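Local coordinates for protein ORF14 (PDB 2WPW) that binds acetyl-CoA and probably acts as an acyltransferase, being a tandem protein of the GCN5-related N-acetyltransferase family, at residues H166-D171 / L284-L289; A82-V87 / R118-A123. All blocks are in the same frame, centred on the assembly; numbering follows the deposited sequence.

Contact 1. Residues H166-D171 / L284-L289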
ATOM      1  N   HIS A 166     -10.742   7.225  19.992  1.00 38.07           N
ATOM      2  CA  HIS A 166      -9.643   7.969  20.589  1.00 37.67           C
ATOM      3  C   HIS A 166      -9.294   9.206  19.765  1.00 36.61           C
ATOM      4  O   HIS A 166      -9.147   9.128  18.560  1.00 36.16           O
ATOM      5  CB  HIS A 166      -8.420   7.046  20.791  1.00 38.03           C
ATOM      6  CG  HIS A 166      -7.245   7.703  21.473  1.00 37.94           C
ATOM      7  ND1 HIS A 166      -7.215   7.974  22.826  1.00 38.65           N
ATOM      8  CD2 HIS A 166      -6.046   8.111  20.988  1.00 36.85           C
ATOM      9  CE1 HIS A 166      -6.065   8.548  23.138  1.00 38.40           C
ATOM     10  NE2 HIS A 166      -5.336   8.642  22.039  1.00 36.54           N
ATOM     11  N   ASP A 167      -9.155  10.355  20.414  1.00 36.84           N
ATOM     12  CA  ASP A 167      -8.740  11.564  19.717  1.00 36.54           C
ATOM     13  C   ASP A 167      -7.318  11.993  20.112  1.00 35.54           C
ATOM     14  O   ASP A 167      -7.148  12.712  21.092  1.00 36.26           O
ATOM     15  CB  ASP A 167      -9.736  12.707  20.002  1.00 36.92           C
ATOM     16  CG  ASP A 167      -9.250  14.060  19.471  1.00 38.10           C
ATOM     17  OD1 ASP A 167      -9.709  15.090  20.011  1.00 43.09           O
ATOM     18  OD2 ASP A 167      -8.400  14.107  18.540  1.00 34.97           O
ATOM     19  N   PRO A 168      -6.294  11.587  19.347  1.00 34.67           N
ATOM     20  CA  PRO A 168      -4.924  11.956  19.795  1.00 33.88           C
ATOM     21  C   PRO A 168      -4.726  13.467  19.882  1.00 33.80           C
ATOM     22  O   PRO A 168      -3.719  13.944  20.450  1.00 34.35           O
ATOM     23  CB  PRO A 168      -4.019  11.369  18.697  1.00 32.26           C
ATOM     24  CG  PRO A 168      -4.897  11.165  17.528  1.00 32.16           C
ATOM     25  CD  PRO A 168      -6.265  10.824  18.086  1.00 33.62           C
ATOM     26  N   LEU A 169      -5.679  14.220  19.332  1.00 32.91           N
ATOM     27  CA  LEU A 169      -5.585  15.678  19.263  1.00 31.98           C
ATOM     28  C   LEU A 169      -6.327  16.360  20.443  1.00 33.23           C
ATOM     29  O   LEU A 169      -6.516  17.583  20.481  1.00 33.26           O
ATOM     30  CB  LEU A 169      -6.153  16.132  17.907  1.00 31.16           C
ATOM     31  CG  LEU A 169      -5.129  16.609  16.853  1.00 31.01           C
ATOM     32  CD1 LEU A 169      -3.786  15.949  16.999  1.00 29.71           C
ATOM     33  CD2 LEU A 169      -5.653  16.439  15.441  1.00 27.43           C
ATOM     34  N   ALA A 170      -6.738  15.566  21.420  1.00 33.56           N
ATOM     35  CA  ALA A 170      -7.554  16.089  22.523  1.00 34.83           C
ATOM     36  C   ALA A 170      -6.892  17.259  23.233  1.00 34.91           C
ATOM     37  O   ALA A 170      -7.563  18.186  23.626  1.00 35.67           O
ATOM     38  CB  ALA A 170      -7.896  14.993  23.503  1.00 35.25           C
ATOM     39  N   ASP A 171      -5.567  17.210  23.368  1.00 34.50           N
ATOM     40  CA  ASP A 171      -4.788  18.279  23.979  1.00 34.66           C
ATOM     41  C   ASP A 171      -4.214  19.234  22.945  1.00 33.40           C
ATOM     42  O   ASP A 171      -3.366  20.047  23.271  1.00 33.25           O
ATOM     43  CB  ASP A 171      -3.618  17.706  24.774  1.00 34.51           C
ATOM     44  CG  ASP A 171      -4.069  16.846  25.936  1.00 37.47           C
ATOM     45  OD1 ASP A 171      -3.393  15.820  26.220  1.00 37.82           O
ATOM     46  OD2 ASP A 171      -5.094  17.200  26.574  1.00 40.70           O
ATOM     47  N   LEU A 284       5.180  16.064  14.176  1.00 23.16           N
ATOM     48  CA  LEU A 284       4.827  15.850  12.760  1.00 23.49           C
ATOM     49  C   LEU A 284       3.492  15.094  12.548  1.00 23.88           C
ATOM     50  O   LEU A 284       2.578  15.573  11.838  1.00 24.02           O
ATOM     51  CB  LEU A 284       5.954  15.095  12.088  1.00 22.57           C
ATOM     52  CG  LEU A 284       6.981  15.919  11.325  1.00 23.66           C
ATOM     53  CD1 LEU A 284       6.834  17.326  11.530  1.00 24.67           C
ATOM     54  CD2 LEU A 284       8.436  15.526  11.554  1.00 24.42           C
ATOM     55  N   LYS A 285       3.382  13.939  13.192  1.00 24.58           N
ATOM     56  CA  LYS A 285       2.174  13.146  13.175  1.00 24.24           C
ATOM     57  C   LYS A 285       0.972  13.939  13.656  1.00 23.87           C
ATOM     58  O   LYS A 285      -0.083  13.983  12.995  1.00 23.51           O
ATOM     59  CB  LYS A 285       2.358  11.906  14.061  1.00 25.48           C
ATOM     60  CG  LYS A 285       3.284  10.848  13.441  1.00 26.21           C
ATOM     61  CD  LYS A 285       3.586   9.703  14.378  1.00 25.82           C
ATOM     62  CE  LYS A 285       4.919   9.064  14.041  1.00 28.16           C
ATOM     63  NZ  LYS A 285       5.242   7.882  14.929  1.00 34.69           N
ATOM     64  N   LEU A 286       1.111  14.577  14.805  1.00 24.11           N
ATOM     65  CA  LEU A 286      -0.041  15.284  15.349  1.00 24.83           C
ATOM     66  C   LEU A 286      -0.420  16.492  14.455  1.00 24.62           C
ATOM     67  O   LEU A 286      -1.591  16.602  14.043  1.00 25.03           O
ATOM     68  CB  LEU A 286       0.156  15.657  16.832  1.00 24.63           C
ATOM     69  CG  LEU A 286      -0.000  14.434  17.723  1.00 26.41           C
ATOM     70  CD1 LEU A 286       0.195  14.728  19.252  1.00 23.81           C
ATOM     71  CD2 LEU A 286      -1.385  13.792  17.425  1.00 26.63           C
ATOM     72  N   ALA A 287       0.573  17.344  14.114  1.00 23.66           N
ATOM     73  CA  ALA A 287       0.341  18.508  13.259  1.00 23.49           C
ATOM     74  C   ALA A 287      -0.223  18.204  11.878  1.00 23.66           C
ATOM     75  O   ALA A 287      -1.029  18.997  11.340  1.00 24.17           O
ATOM     76  CB  ALA A 287       1.600  19.320  13.093  1.00 24.77           C
ATOM     77  N   ASN A 288       0.199  17.090  11.281  1.00 22.16           N
ATOM     78  CA  ASN A 288      -0.260  16.792   9.946  1.00 20.68           C
ATOM     79  C   ASN A 288      -1.677  16.206  10.049  1.00 22.07           C
ATOM     80  O   ASN A 288      -2.493  16.343   9.122  1.00 21.99           O
ATOM     81  CB  ASN A 288       0.681  15.778   9.328  1.00 19.78           C
ATOM     82  CG  ASN A 288       0.451  15.601   7.853  1.00 19.62           C
ATOM     83  OD1 ASN A 288       0.208  14.484   7.373  1.00 17.91           O
ATOM     84  ND2 ASN A 288       0.557  16.693   7.104  1.00 15.66           N
ATOM     85  N   LEU A 289      -1.983  15.559  11.176  1.00 21.55           N
ATOM     86  CA  LEU A 289      -3.343  15.056  11.357  1.00 23.41           C
ATOM     87  C   LEU A 289      -4.315  16.256  11.414  1.00 24.98           C
ATOM     88  O   LEU A 289      -5.322  16.286  10.691  1.00 25.65           O
ATOM     89  CB  LEU A 289      -3.488  14.203  12.648  1.00 22.98           C
ATOM     90  CG  LEU A 289      -4.876  13.578  12.834  1.00 21.97           C
ATOM     91  CD1 LEU A 289      -5.167  12.606  11.680  1.00 18.08           C
ATOM     92  CD2 LEU A 289      -5.067  12.915  14.196  1.00 19.36           C
TER
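Pro168 and Leu169 lie at the middle of a type I beta turn, Asp167 to Ala170, and pack against Leu286 and Leu289 of helix 280-295. The turn belongs to the connection between strand 149-162 and strand 180-185. The contact is wholly apolar, and no hydrogen bond crosses it. The alpha carbons of Leu169 and Leu286 are the nearest pair, 6.8 Å apart. Pro168 and Leu169 each meet both leucines, one helical turn apart. The Pro168 side of the contact is made by its CB and CG: Pro168 CB lies 3.8 Å from Leu286 CD2. The neighbouring ring atom, Pro168 CG, is 3.8 Å from Leu289 CD2, and these two side chains cross at about a right angle. Leu169 divides its methyls. Leu169 CD1 comes to 3.3 Å from Leu286 CD2 as the two side chains slide past each other in opposite directions. Leu169 CD2 meets Leu289 CD2 at 3.8 Å. Leu289 CG stands anti to the backbone N (chi1 -176°); this turns the branch toward the loop, where CD2 touches both Pro168 and Leu169. An alanine in place of Leu169 removes both methyls, which would probably open a gap over Leu286 and Leu289 and leave Pro168 as the main apolar contact from this turn. Within the turn, Ala170 N donates to Asp167 O at 2.9 Å. Leu286 also touches Pro174, further along the same connection, and the neighbouring Ala287 touches Val173. Only a small surface, 217 Å², is buried. This is a surface contact of a proline-containing beta turn lying on the side of the helix away from strands 234-242 and 247-256, which Leu284 and Asn288 touch; the helix is probably the counterpart, in the second GNAT region, of helix 101-115.

Contact 2. Residues A82-V87 / R118-A123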
ATOM      1  N   ALA A  82      14.951  -6.758 -11.512  1.00 35.30           N
ATOM      2  CA  ALA A  82      14.799  -7.795 -10.499  1.00 33.93           C
ATOM      3  C   ALA A  82      14.324  -9.117 -11.079  1.00 33.77           C
ATOM      4  O   ALA A  82      13.819  -9.167 -12.181  1.00 33.67           O
ATOM      5  CB  ALA A  82      13.864  -7.320  -9.411  1.00 33.31           C
ATOM      6  N   PRO A  83      14.556 -10.207 -10.345  1.00 34.00           N
ATOM      7  CA  PRO A  83      14.228 -11.555 -10.794  1.00 33.64           C
ATOM      8  C   PRO A  83      12.917 -12.069 -10.163  1.00 31.91           C
ATOM      9  O   PRO A  83      12.611 -13.261 -10.214  1.00 31.98           O
ATOM     10  CB  PRO A  83      15.435 -12.370 -10.315  1.00 35.40           C
ATOM     11  CG  PRO A  83      15.815 -11.648  -8.974  1.00 35.74           C
ATOM     12  CD  PRO A  83      15.460 -10.199  -9.169  1.00 34.43           C
ATOM     13  N   THR A  84      12.122 -11.175  -9.619  1.00 29.00           N
ATOM     14  CA  THR A  84      10.892 -11.628  -9.070  1.00 27.69           C
ATOM     15  C   THR A  84       9.696 -11.027  -9.806  1.00 25.62           C
ATOM     16  O   THR A  84       9.838 -10.122 -10.639  1.00 24.19           O
ATOM     17  CB  THR A  84      10.780 -11.228  -7.600  1.00 27.93           C
ATOM     18  OG1 THR A  84      10.970  -9.810  -7.504  1.00 31.14           O
ATOM     19  CG2 THR A  84      11.843 -11.886  -6.805  1.00 28.50           C
ATOM     20  N   ALA A  85       8.518 -11.562  -9.493  1.00 23.52           N
ATOM     21  CA  ALA A  85       7.265 -11.076 -10.038  1.00 21.73           C
ATOM     22  C   ALA A  85       6.374 -10.955  -8.844  1.00 19.92           C
ATOM     23  O   ALA A  85       6.163 -11.922  -8.173  1.00 20.98           O
ATOM     24  CB  ALA A  85       6.699 -12.037 -11.038  1.00 19.61           C
ATOM     25  N   ARG A  86       5.907  -9.759  -8.546  1.00 19.98           N
ATOM     26  CA  ARG A  86       5.157  -9.569  -7.344  1.00 20.77           C
ATOM     27  C   ARG A  86       3.670  -9.794  -7.637  1.00 19.85           C
ATOM     28  O   ARG A  86       3.128  -9.206  -8.549  1.00 20.38           O
ATOM     29  CB  ARG A  86       5.415  -8.154  -6.772  1.00 20.91           C
ATOM     30  CG  ARG A  86       4.767  -7.873  -5.367  1.00 24.64           C
ATOM     31  CD  ARG A  86       4.500  -6.332  -5.137  1.00 29.24           C
ATOM     32  NE  ARG A  86       5.608  -5.618  -5.761  1.00 33.82           N
ATOM     33  CZ  ARG A  86       5.497  -4.472  -6.393  1.00 34.73           C
ATOM     34  NH1 ARG A  86       4.305  -3.891  -6.452  1.00 37.92           N
ATOM     35  NH2 ARG A  86       6.568  -3.938  -6.960  1.00 32.41           N
ATOM     36  N   VAL A  87       3.003 -10.611  -6.851  1.00 19.02           N
ATOM     37  CA  VAL A  87       1.605 -10.874  -7.095  1.00 18.03           C
ATOM     38  C   VAL A  87       0.765  -9.797  -6.409  1.00 19.23           C
ATOM     39  O   VAL A  87       0.583  -9.854  -5.181  1.00 19.14           O
ATOM     40  CB  VAL A  87       1.215 -12.262  -6.502  1.00 18.52           C
ATOM     41  CG1 VAL A  87      -0.319 -12.454  -6.567  1.00 20.94           C
ATOM     42  CG2 VAL A  87       1.934 -13.424  -7.230  1.00 15.55           C
ATOM     43  N   ARG A 118      11.536 -14.395 -14.562  1.00 27.86           N
ATOM     44  CA  ARG A 118      11.580 -14.301 -13.111  1.00 26.76           C
ATOM     45  C   ARG A 118      11.546 -15.681 -12.496  1.00 26.54           C
ATOM     46  O   ARG A 118      10.789 -16.551 -12.916  1.00 26.84           O
ATOM     47  CB  ARG A 118      10.426 -13.449 -12.596  1.00 25.16           C
ATOM     48  CG  ARG A 118      10.752 -11.923 -12.663  1.00 28.20           C
ATOM     49  CD  ARG A 118      10.427 -11.348 -13.976  1.00 26.79           C
ATOM     50  NE  ARG A 118      11.012 -10.067 -14.412  1.00 26.77           N
ATOM     51  CZ  ARG A 118      10.939  -8.852 -13.834  1.00 27.57           C
ATOM     52  NH1 ARG A 118      10.491  -8.631 -12.599  1.00 24.31           N
ATOM     53  NH2 ARG A 118      11.438  -7.819 -14.496  1.00 30.11           N
ATOM     54  N   THR A 119      12.376 -15.876 -11.486  1.00 26.69           N
ATOM     55  CA  THR A 119      12.479 -17.153 -10.807  1.00 26.78           C
ATOM     56  C   THR A 119      11.584 -17.329  -9.554  1.00 25.59           C
ATOM     57  O   THR A 119      11.229 -18.447  -9.201  1.00 25.75           O
ATOM     58  CB  THR A 119      13.955 -17.467 -10.505  1.00 27.28           C
ATOM     59  OG1 THR A 119      14.463 -16.526  -9.548  1.00 28.25           O
ATOM     60  CG2 THR A 119      14.776 -17.309 -11.794  1.00 28.95           C
ATOM     61  N   THR A 120      11.191 -16.260  -8.901  1.00 24.75           N
ATOM     62  CA  THR A 120      10.276 -16.398  -7.743  1.00 26.08           C
ATOM     63  C   THR A 120       9.042 -15.468  -7.868  1.00 25.14           C
ATOM     64  O   THR A 120       9.080 -14.444  -8.559  1.00 24.50           O
ATOM     65  CB  THR A 120      11.015 -16.067  -6.403  1.00 26.54           C
ATOM     66  OG1 THR A 120      11.772 -14.876  -6.604  1.00 29.72           O
ATOM     67  CG2 THR A 120      12.024 -17.175  -5.974  1.00 26.97           C
ATOM     68  N   LEU A 121       7.944 -15.860  -7.236  1.00 24.43           N
ATOM     69  CA  LEU A 121       6.796 -14.992  -7.087  1.00 23.20           C
ATOM     70  C   LEU A 121       6.747 -14.579  -5.641  1.00 22.72           C
ATOM     71  O   LEU A 121       7.020 -15.373  -4.764  1.00 22.33           O
ATOM     72  CB  LEU A 121       5.500 -15.703  -7.430  1.00 23.04           C
ATOM     73  CG  LEU A 121       5.254 -15.898  -8.920  1.00 26.18           C
ATOM     74  CD1 LEU A 121       6.259 -16.899  -9.425  1.00 28.13           C
ATOM     75  CD2 LEU A 121       3.816 -16.356  -9.218  1.00 28.58           C
ATOM     76  N   THR A 122       6.403 -13.325  -5.385  1.00 22.66           N
ATOM     77  CA  THR A 122       6.171 -12.886  -3.995  1.00 23.31           C
ATOM     78  C   THR A 122       4.709 -12.409  -3.790  1.00 23.11           C
ATOM     79  O   THR A 122       4.024 -11.959  -4.738  1.00 23.08           O
ATOM     80  CB  THR A 122       7.182 -11.778  -3.588  1.00 23.42           C
ATOM     81  OG1 THR A 122       7.086 -10.701  -4.528  1.00 21.69           O
ATOM     82  CG2 THR A 122       8.664 -12.355  -3.597  1.00 22.46           C
ATOM     83  N   ALA A 123       4.229 -12.522  -2.562  1.00 23.35           N
ATOM     84  CA  ALA A 123       2.894 -12.049  -2.258  1.00 23.52           C
ATOM     85  C   ALA A 123       2.805 -11.604  -0.830  1.00 23.79           C
ATOM     86  O   ALA A 123       3.593 -11.991   0.020  1.00 24.56           O
ATOM     87  CB  ALA A 123       1.888 -13.151  -2.532  1.00 22.84           C
TER
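Strands 84-87 and 120-123 run parallel, with Thr84 beside Thr120, Ala85 beside Leu121 and Arg86 beside Thr122, and their axes differ by 30°. They are the two strands of the GNAT beta-alpha-beta unit, joined through helix 101-115. Ala85 uses both its polar backbone atoms: its N donates to Thr120 O, and its O accepts from Thr122 N. Val87 N then bonds Thr122 O at 2.7 Å, almost straight (170° at the hydrogen). Before the strands, Thr119 N donates to Pro83 O at 2.9 Å. The Arg118 side chain bends at chi2 (86°) and folds over the start of strand 84-92. Ala82 O only lies over the centre of its guanidinium, 3.3 Å above the plane. Thr84 O sits at the edge, in plane, and probably accepts from Arg118 NH1, although its exact place is doubtful. Arg118 NH2 donates to Pro79 O. On the buried face, Val87 CG2 meets Leu121 CD2 at 4.0 Å and Val87 CB meets Ala123 CB at 4.1 Å. Leu121 also packs on Trp106. The chemistry implies a division of work: backbone bonds join the strands, Arg118 ties their start to Pro79, and apolar groups fill the buried face, with Ala123 touching the bound acetyl-CoA.

In the fold
Contact 2 comes first along the chain and closes before contact 1 opens. Their centres are 39 Å apart, on opposite sides of the chain's centre, and their nearest atoms are about 23 Å apart. Contact 2 lies in the first GNAT region, within the unit of strand 84-92, helix 101-115 and strand 120-127, beside the acetyl-CoA site. Contact 1 involves helix 280-295 of the second GNAT region and the connection leading from strand 149-162 to strand 180-185. They share no helix or strand. In this tandem protein, one contact therefore belongs to the half in which acetyl-CoA is bound here, and the other lays the connecting chain on the second half, away from the annotated cofactor site.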